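Local structure of colicin-M immunity protein (Escherichia coli, 4AEQ) at residues D36-L41 / G78-Y83; I54-T59 / K65-P70. The protein protects Escherichia coli cells carrying the colicin M plasmid against that toxin, and is represented here by its C-terminal portion. All coordinates share one frame; numbering follows the deposited sequence.

Contact 1: D36-L41 / G78-Y83; sequences DNDVQL and GKRMYY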
loop_
_atom_site.group_PDB
_atom_site.type_symbol
_atom_site.label_atom_id
_atom_site.label_comp_id
_atom_site.label_asym_id
_atom_site.label_seq_id
_atom_site.Cartn_x
_atom_site.Cartn_y
_atom_site.Cartn_z
ATOM N N ASP A 36 0.716 -6.988 -10.156
ATOM C CA ASP A 36 0.482 -7.614 -11.455
ATOM C C ASP A 36 1.041 -9.033 -11.473
ATOM O O ASP A 36 0.374 -9.980 -11.911
ATOM C CB ASP A 36 1.098 -6.810 -12.595
ATOM C CG ASP A 36 0.742 -7.381 -13.955
ATOM O OD1 ASP A 36 -0.468 -7.521 -14.236
ATOM O OD2 ASP A 36 1.663 -7.710 -14.732
ATOM N N ASN A 37 2.276 -9.177 -11.001
ATOM C CA ASN A 37 2.889 -10.492 -10.948
ATOM C C ASN A 37 2.036 -11.471 -10.153
ATOM O O ASN A 37 1.742 -12.560 -10.635
ATOM C CB ASN A 37 4.317 -10.423 -10.407
ATOM C CG ASN A 37 5.288 -9.827 -11.409
ATOM O OD1 ASN A 37 4.897 -9.420 -12.507
ATOM N ND2 ASN A 37 6.558 -9.762 -11.034
ATOM N N ASP A 38 1.618 -11.090 -8.949
ATOM C CA ASP A 38 0.780 -11.983 -8.147
ATOM C C ASP A 38 -0.502 -12.398 -8.869
ATOM O O ASP A 38 -0.914 -13.560 -8.794
ATOM C CB ASP A 38 0.471 -11.377 -6.772
ATOM C CG ASP A 38 1.595 -11.600 -5.773
ATOM O OD1 ASP A 38 2.643 -12.148 -6.175
ATOM O OD2 ASP A 38 1.435 -11.227 -4.591
ATOM N N VAL A 39 -1.129 -11.461 -9.574
ATOM C CA VAL A 39 -2.345 -11.806 -10.308
ATOM C C VAL A 39 -2.051 -12.819 -11.414
ATOM O O VAL A 39 -2.741 -13.833 -11.533
ATOM C CB VAL A 39 -3.035 -10.565 -10.910
ATOM C CG1 VAL A 39 -4.159 -10.987 -11.848
ATOM C CG2 VAL A 39 -3.570 -9.672 -9.808
ATOM N N GLN A 40 -1.026 -12.553 -12.221
ATOM C CA GLN A 40 -0.679 -13.469 -13.307
ATOM C C GLN A 40 -0.272 -14.849 -12.775
ATOM O O GLN A 40 -0.460 -15.859 -13.446
ATOM C CB GLN A 40 0.436 -12.879 -14.169
ATOM C CG GLN A 40 1.719 -12.642 -13.396
ATOM C CD GLN A 40 2.834 -12.099 -14.260
ATOM O OE1 GLN A 40 2.590 -11.552 -15.335
ATOM N NE2 GLN A 40 4.069 -12.245 -13.794
ATOM N N LEU A 41 0.273 -14.885 -11.563
ATOM C CA LEU A 41 0.733 -16.134 -10.952
ATOM C C LEU A 41 -0.406 -16.977 -10.390
ATOM O O LEU A 41 -0.429 -18.203 -10.533
ATOM C CB LEU A 41 1.699 -15.828 -9.813
ATOM C CG LEU A 41 3.085 -15.276 -10.139
ATOM C CD1 LEU A 41 3.271 -14.956 -11.629
ATOM C CD2 LEU A 41 3.359 -14.061 -9.258
ATOM N N GLY A 78 -2.139 -21.159 -9.244
ATOM C CA GLY A 78 -1.137 -21.195 -8.194
ATOM C C GLY A 78 -1.569 -20.716 -6.823
ATOM O O GLY A 78 -2.749 -20.482 -6.568
ATOM N N LYS A 79 -0.591 -20.577 -5.936
ATOM C CA LYS A 79 -0.843 -20.278 -4.534
ATOM C C LYS A 79 0.326 -19.463 -3.992
ATOM O O LYS A 79 1.467 -19.694 -4.376
ATOM C CB LYS A 79 -0.975 -21.592 -3.761
ATOM C CG LYS A 79 -1.585 -21.481 -2.381
ATOM C CD LYS A 79 -2.098 -22.844 -1.930
ATOM C CE LYS A 79 -2.733 -22.785 -0.547
ATOM N NZ LYS A 79 -3.616 -23.961 -0.298
ATOM N N ARG A 80 0.050 -18.514 -3.104
ATOM C CA ARG A 80 1.109 -17.672 -2.558
ATOM C C ARG A 80 0.886 -17.371 -1.083
ATOM O O ARG A 80 -0.235 -17.104 -0.660
ATOM C CB ARG A 80 1.198 -16.358 -3.336
ATOM C CG ARG A 80 2.318 -15.431 -2.886
ATOM C CD ARG A 80 3.393 -15.315 -3.958
ATOM N NE ARG A 80 4.178 -14.089 -3.835
ATOM C CZ ARG A 80 5.408 -14.030 -3.339
ATOM N NH1 ARG A 80 6.010 -15.133 -2.913
ATOM N NH2 ARG A 80 6.040 -12.867 -3.271
ATOM N N MET A 81 1.967 -17.409 -0.312
ATOM C CA MET A 81 1.933 -17.053 1.103
ATOM C C MET A 81 2.199 -15.563 1.289
ATOM O O MET A 81 3.055 -14.994 0.619
ATOM C CB MET A 81 2.991 -17.849 1.862
ATOM C CG MET A 81 3.256 -17.329 3.262
ATOM S SD MET A 81 2.016 -17.933 4.409
ATOM C CE MET A 81 2.500 -19.651 4.497
ATOM N N TYR A 82 1.464 -14.935 2.204
ATOM C CA TYR A 82 1.666 -13.526 2.528
ATOM C C TYR A 82 1.675 -13.306 4.028
ATOM O O TYR A 82 1.032 -14.053 4.778
ATOM C CB TYR A 82 0.524 -12.675 1.981
ATOM C CG TYR A 82 0.338 -12.681 0.491
ATOM C CD1 TYR A 82 -0.501 -13.604 -0.117
ATOM C CD2 TYR A 82 0.966 -11.736 -0.309
ATOM C CE1 TYR A 82 -0.695 -13.598 -1.482
ATOM C CE2 TYR A 82 0.780 -11.726 -1.678
ATOM C CZ TYR A 82 -0.053 -12.661 -2.255
ATOM O OH TYR A 82 -0.255 -12.664 -3.615
ATOM N N TYR A 83 2.381 -12.264 4.458
ATOM C CA TYR A 83 2.185 -11.727 5.790
ATOM C C TYR A 83 1.738 -10.289 5.609
ATOM O O TYR A 83 2.526 -9.430 5.218
ATOM C CB TYR A 83 3.507 -11.743 6.554
ATOM C CG TYR A 83 4.160 -13.106 6.610
ATOM C CD1 TYR A 83 4.947 -13.570 5.562
ATOM C CD2 TYR A 83 3.982 -13.933 7.709
ATOM C CE1 TYR A 83 5.538 -14.820 5.612
ATOM C CE2 TYR A 83 4.569 -15.179 7.768
ATOM C CZ TYR A 83 5.345 -15.618 6.719
ATOM O OH TYR A 83 5.931 -16.861 6.777
#

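Contact 2: I54-T59 / K65-P70; sequences IERSLT and KTLLVP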
loop_
_atom_site.group_PDB
_atom_site.type_symbol
_atom_site.label_atom_id
_atom_site.label_comp_id
_atom_site.label_asym_id
_atom_site.label_seq_id
_atom_site.Cartn_x
_atom_site.Cartn_y
_atom_site.Cartn_z
ATOM N N ILE A 54 -2.871 -16.097 13.936
ATOM C CA ILE A 54 -2.266 -14.812 14.244
ATOM C C ILE A 54 -1.550 -14.873 15.591
ATOM O O ILE A 54 -2.152 -15.234 16.604
ATOM C CB ILE A 54 -3.327 -13.699 14.293
ATOM C CG1 ILE A 54 -3.957 -13.500 12.910
ATOM C CG2 ILE A 54 -2.719 -12.400 14.804
ATOM C CD1 ILE A 54 -5.103 -12.507 12.893
ATOM N N GLU A 55 -0.264 -14.532 15.598
ATOM C CA GLU A 55 0.486 -14.431 16.849
ATOM C C GLU A 55 0.517 -12.985 17.319
ATOM O O GLU A 55 1.126 -12.128 16.683
ATOM C CB GLU A 55 1.925 -14.928 16.682
ATOM C CG GLU A 55 2.052 -16.382 16.301
ATOM C CD GLU A 55 1.216 -17.283 17.180
ATOM O OE1 GLU A 55 1.105 -17.012 18.397
ATOM O OE2 GLU A 55 0.658 -18.258 16.645
ATOM N N ARG A 56 -0.139 -12.714 18.435
ATOM C CA ARG A 56 -0.089 -11.385 19.019
ATOM C C ARG A 56 0.265 -11.504 20.488
ATOM O O ARG A 56 -0.043 -12.512 21.126
ATOM C CB ARG A 56 -1.418 -10.654 18.824
ATOM C CG ARG A 56 -2.636 -11.448 19.253
ATOM C CD ARG A 56 -3.905 -10.858 18.655
ATOM N NE ARG A 56 -4.098 -9.466 19.049
ATOM C CZ ARG A 56 -5.086 -8.694 18.605
ATOM N NH1 ARG A 56 -5.980 -9.174 17.749
ATOM N NH2 ARG A 56 -5.187 -7.439 19.019
ATOM N N SER A 57 0.922 -10.481 21.021
ATOM C CA SER A 57 1.372 -10.513 22.402
ATOM C C SER A 57 0.181 -10.616 23.345
ATOM O O SER A 57 -0.821 -9.923 23.170
ATOM C CB SER A 57 2.206 -9.273 22.728
ATOM O OG SER A 57 2.844 -9.402 23.987
ATOM N N LEU A 58 0.291 -11.497 24.334
ATOM C CA LEU A 58 -0.759 -11.657 25.332
ATOM C C LEU A 58 -0.549 -10.700 26.501
ATOM O O LEU A 58 -1.419 -10.553 27.354
ATOM C CB LEU A 58 -0.816 -13.102 25.834
ATOM C CG LEU A 58 -1.238 -14.159 24.808
ATOM C CD1 LEU A 58 -1.287 -15.545 25.438
ATOM C CD2 LEU A 58 -2.585 -13.799 24.198
ATOM N N THR A 59 0.610 -10.051 26.531
ATOM C CA THR A 59 0.930 -9.109 27.597
ATOM C C THR A 59 1.315 -7.745 27.037
ATOM O O THR A 59 1.827 -7.647 25.922
ATOM C CB THR A 59 2.084 -9.620 28.483
ATOM O OG1 THR A 59 3.218 -9.931 27.663
ATOM C CG2 THR A 59 1.660 -10.858 29.254
ATOM N N LYS A 65 1.713 -1.806 17.987
ATOM C CA LYS A 65 1.371 -0.904 16.893
ATOM C C LYS A 65 0.945 -1.620 15.608
ATOM O O LYS A 65 0.411 -0.999 14.687
ATOM C CB LYS A 65 2.532 0.053 16.624
ATOM C CG LYS A 65 2.865 0.953 17.811
ATOM C CD LYS A 65 1.687 1.853 18.159
ATOM C CE LYS A 65 1.993 2.767 19.341
ATOM N NZ LYS A 65 1.648 2.140 20.650
ATOM N N THR A 66 1.154 -2.931 15.561
ATOM C CA THR A 66 0.935 -3.684 14.332
ATOM C C THR A 66 0.451 -5.098 14.615
ATOM O O THR A 66 0.908 -5.744 15.560
ATOM C CB THR A 66 2.232 -3.765 13.492
ATOM O OG1 THR A 66 2.628 -2.449 13.086
ATOM C CG2 THR A 66 2.018 -4.622 12.256
ATOM N N LEU A 67 -0.476 -5.573 13.792
ATOM C CA LEU A 67 -0.902 -6.961 13.857
ATOM C C LEU A 67 -0.404 -7.684 12.622
ATOM O O LEU A 67 -0.625 -7.231 11.503
ATOM C CB LEU A 67 -2.426 -7.064 13.920
ATOM C CG LEU A 67 -3.112 -6.597 15.203
ATOM C CD1 LEU A 67 -4.611 -6.869 15.117
ATOM C CD2 LEU A 67 -2.501 -7.291 16.410
ATOM N N LEU A 68 0.263 -8.811 12.819
ATOM C CA LEU A 68 0.757 -9.590 11.694
ATOM C C LEU A 68 -0.255 -10.679 11.354
ATOM O O LEU A 68 -0.477 -11.597 12.138
ATOM C CB LEU A 68 2.119 -10.202 12.033
ATOM C CG LEU A 68 2.841 -10.972 10.925
ATOM C CD1 LEU A 68 3.103 -10.069 9.734
ATOM C CD2 LEU A 68 4.144 -11.556 11.453
ATOM N N VAL A 69 -0.867 -10.566 10.181
ATOM C CA VAL A 69 -1.874 -11.503 9.731
ATOM C C VAL A 69 -1.330 -12.289 8.549
ATOM O O VAL A 69 -1.282 -11.785 7.425
ATOM C CB VAL A 69 -3.115 -10.730 9.252
ATOM C CG1 VAL A 69 -4.224 -11.682 8.829
ATOM C CG2 VAL A 69 -3.591 -9.768 10.341
ATOM N N PRO A 70 -0.943 -13.545 8.796
ATOM C CA PRO A 70 -0.495 -14.442 7.731
ATOM C C PRO A 70 -1.679 -15.012 6.974
ATOM O O PRO A 70 -2.708 -15.301 7.585
ATOM C CB PRO A 70 0.236 -15.545 8.493
ATOM C CG PRO A 70 -0.453 -15.595 9.809
ATOM C CD PRO A 70 -0.857 -14.177 10.124
HETATM O O HOH W 1 1.098 -13.434 13.394
HETATM O O HOH W 2 0.725 -9.840 15.450
#

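Contact 1: D36-L41 / G78-Y83
Asp38 and Tyr82 each have CG beside their own backbone N, anti to the carbonyl carbon (chi1 -82° in the aspartate and -61° in the tyrosine), and the two side chains then approach from opposite directions, one off the helix and one off the strand. OD2 of Asp38 accepts a hydrogen bond from Tyr82 OH, reaching the ring at its edge and in its plane. The carboxylate itself stands steeply to that ring, with the two planes 76° apart. Tyr82 OH and Asp38 OD2 are modelled 2.4 Å apart, very short for a hydrogen bond, so the exact length is doubtful. Arg80 is placed differently. Its CG extends anti to the backbone N and lies over one face of the Tyr82 ring, toward its rim, and a bend at chi2 then brings NE towards the other carboxylate oxygen. The resulting salt bridge, Arg80 NE to Asp38 OD1, is long at 3.4 Å, and its hydrogen bond is weak. Each residue suits its place: the buried carboxylate has a separate donor for each oxygen, the tyrosine offers a flat apolar surface with a polar end, and the arginine contributes a methylene to that face while its charge probably helps to balance the acid. At the end of the contact Leu41 O approaches Gly78 N to 3.7 Å, where a glycine has no side chain to run into the carbonyl. Residues 36-41 lie in the last turns of helix 17-42, and residues 79-83 begin strand 79-87, which is bonded through Arg80 and Tyr82 to Ala73 and Phe71 of strand 66-74. The Tyr82 ring also meets Tyr28 of the second subunit edge-to-face, and Met32 of that subunit packs on Asp38, which places this helix-to-sheet junction at the interface of the domain-swapped dimer.

Contact 2: I54-T59 / K65-P70
A water-mediated antiparallel pairing joins the start of residues 54-59, Ile54 to Arg56, in the loop that follows strand 48-51, to strand 66-74. Glu55 and Leu68 face each other with one water at each of their two backbone links. The first takes the N-H of Glu55 (water to Glu55 N 2.8 Å) and donates to Leu68 O at 2.7 Å. The second reverses the roles: it donates to Glu55 O at 2.6 Å and accepts from Leu68 N at 2.9 Å. The two waters thus reproduce the reciprocal N-H and C=O exchange of a hydrogen-bonded antiparallel pair, only with a wider gap, and they satisfy the N-H and C=O of Leu68 on the edge of a strand whose other edge bonds to strand 79-87 through Leu67 and Val69. Ile54 and Arg56 flank the pairing. With its CG2 anti to the backbone N, Ile54 sets that methyl 3.6 Å from Leu68 O, while its other branch runs on to meet Val69, Ile54 CD1 to Val69 CG2 at 4.0 Å; a branched, wholly apolar residue can cover both at once. Arg56 starts with CG between its backbone N and carbonyl carbon (chi1 51°), and a bend at chi3 lays the guanidinium flat against Leu67, whose CD2 sits over the centre of one face, 3.7 Å from Arg56 CZ. A leucine methyl suits that face, which is poorly hydrated and offers no N-H, leaving the N-H edges for polar partners. The strongest of these come from the second subunit: NH1 forms a salt bridge with Asp17 and a hydrogen bond with Val15 O. Ala20 and Val24 on helix 17-42 of that subunit pack on Leu67 and Val69. Within the loop the Ser57 hydroxyl donates to Thr59 O, on a lone pair in the carbonyl plane.

Overall arrangement
Contact 1 binds the end of helix 17-42 to strand 79-87, whereas contact 2 binds a loop to strand 66-74; the two strands are neighbours in one antiparallel sheet, and contact 2 is nested inside the chain loop that contact 1 closes. Their centres lie 23 Å apart, yet they touch where Tyr83 packs against Leu68 and Pro70. Contact 1 is partly buried and rests on charged and polar side chains around one carboxylate. Contact 2 is buried more fully and joins backbones through water, with apolar packing and one arginine laid on a leucine beside it. Both reach the second subunit, in keeping with the domain-swapped dimer seen for this YebF/Cmi-family protein.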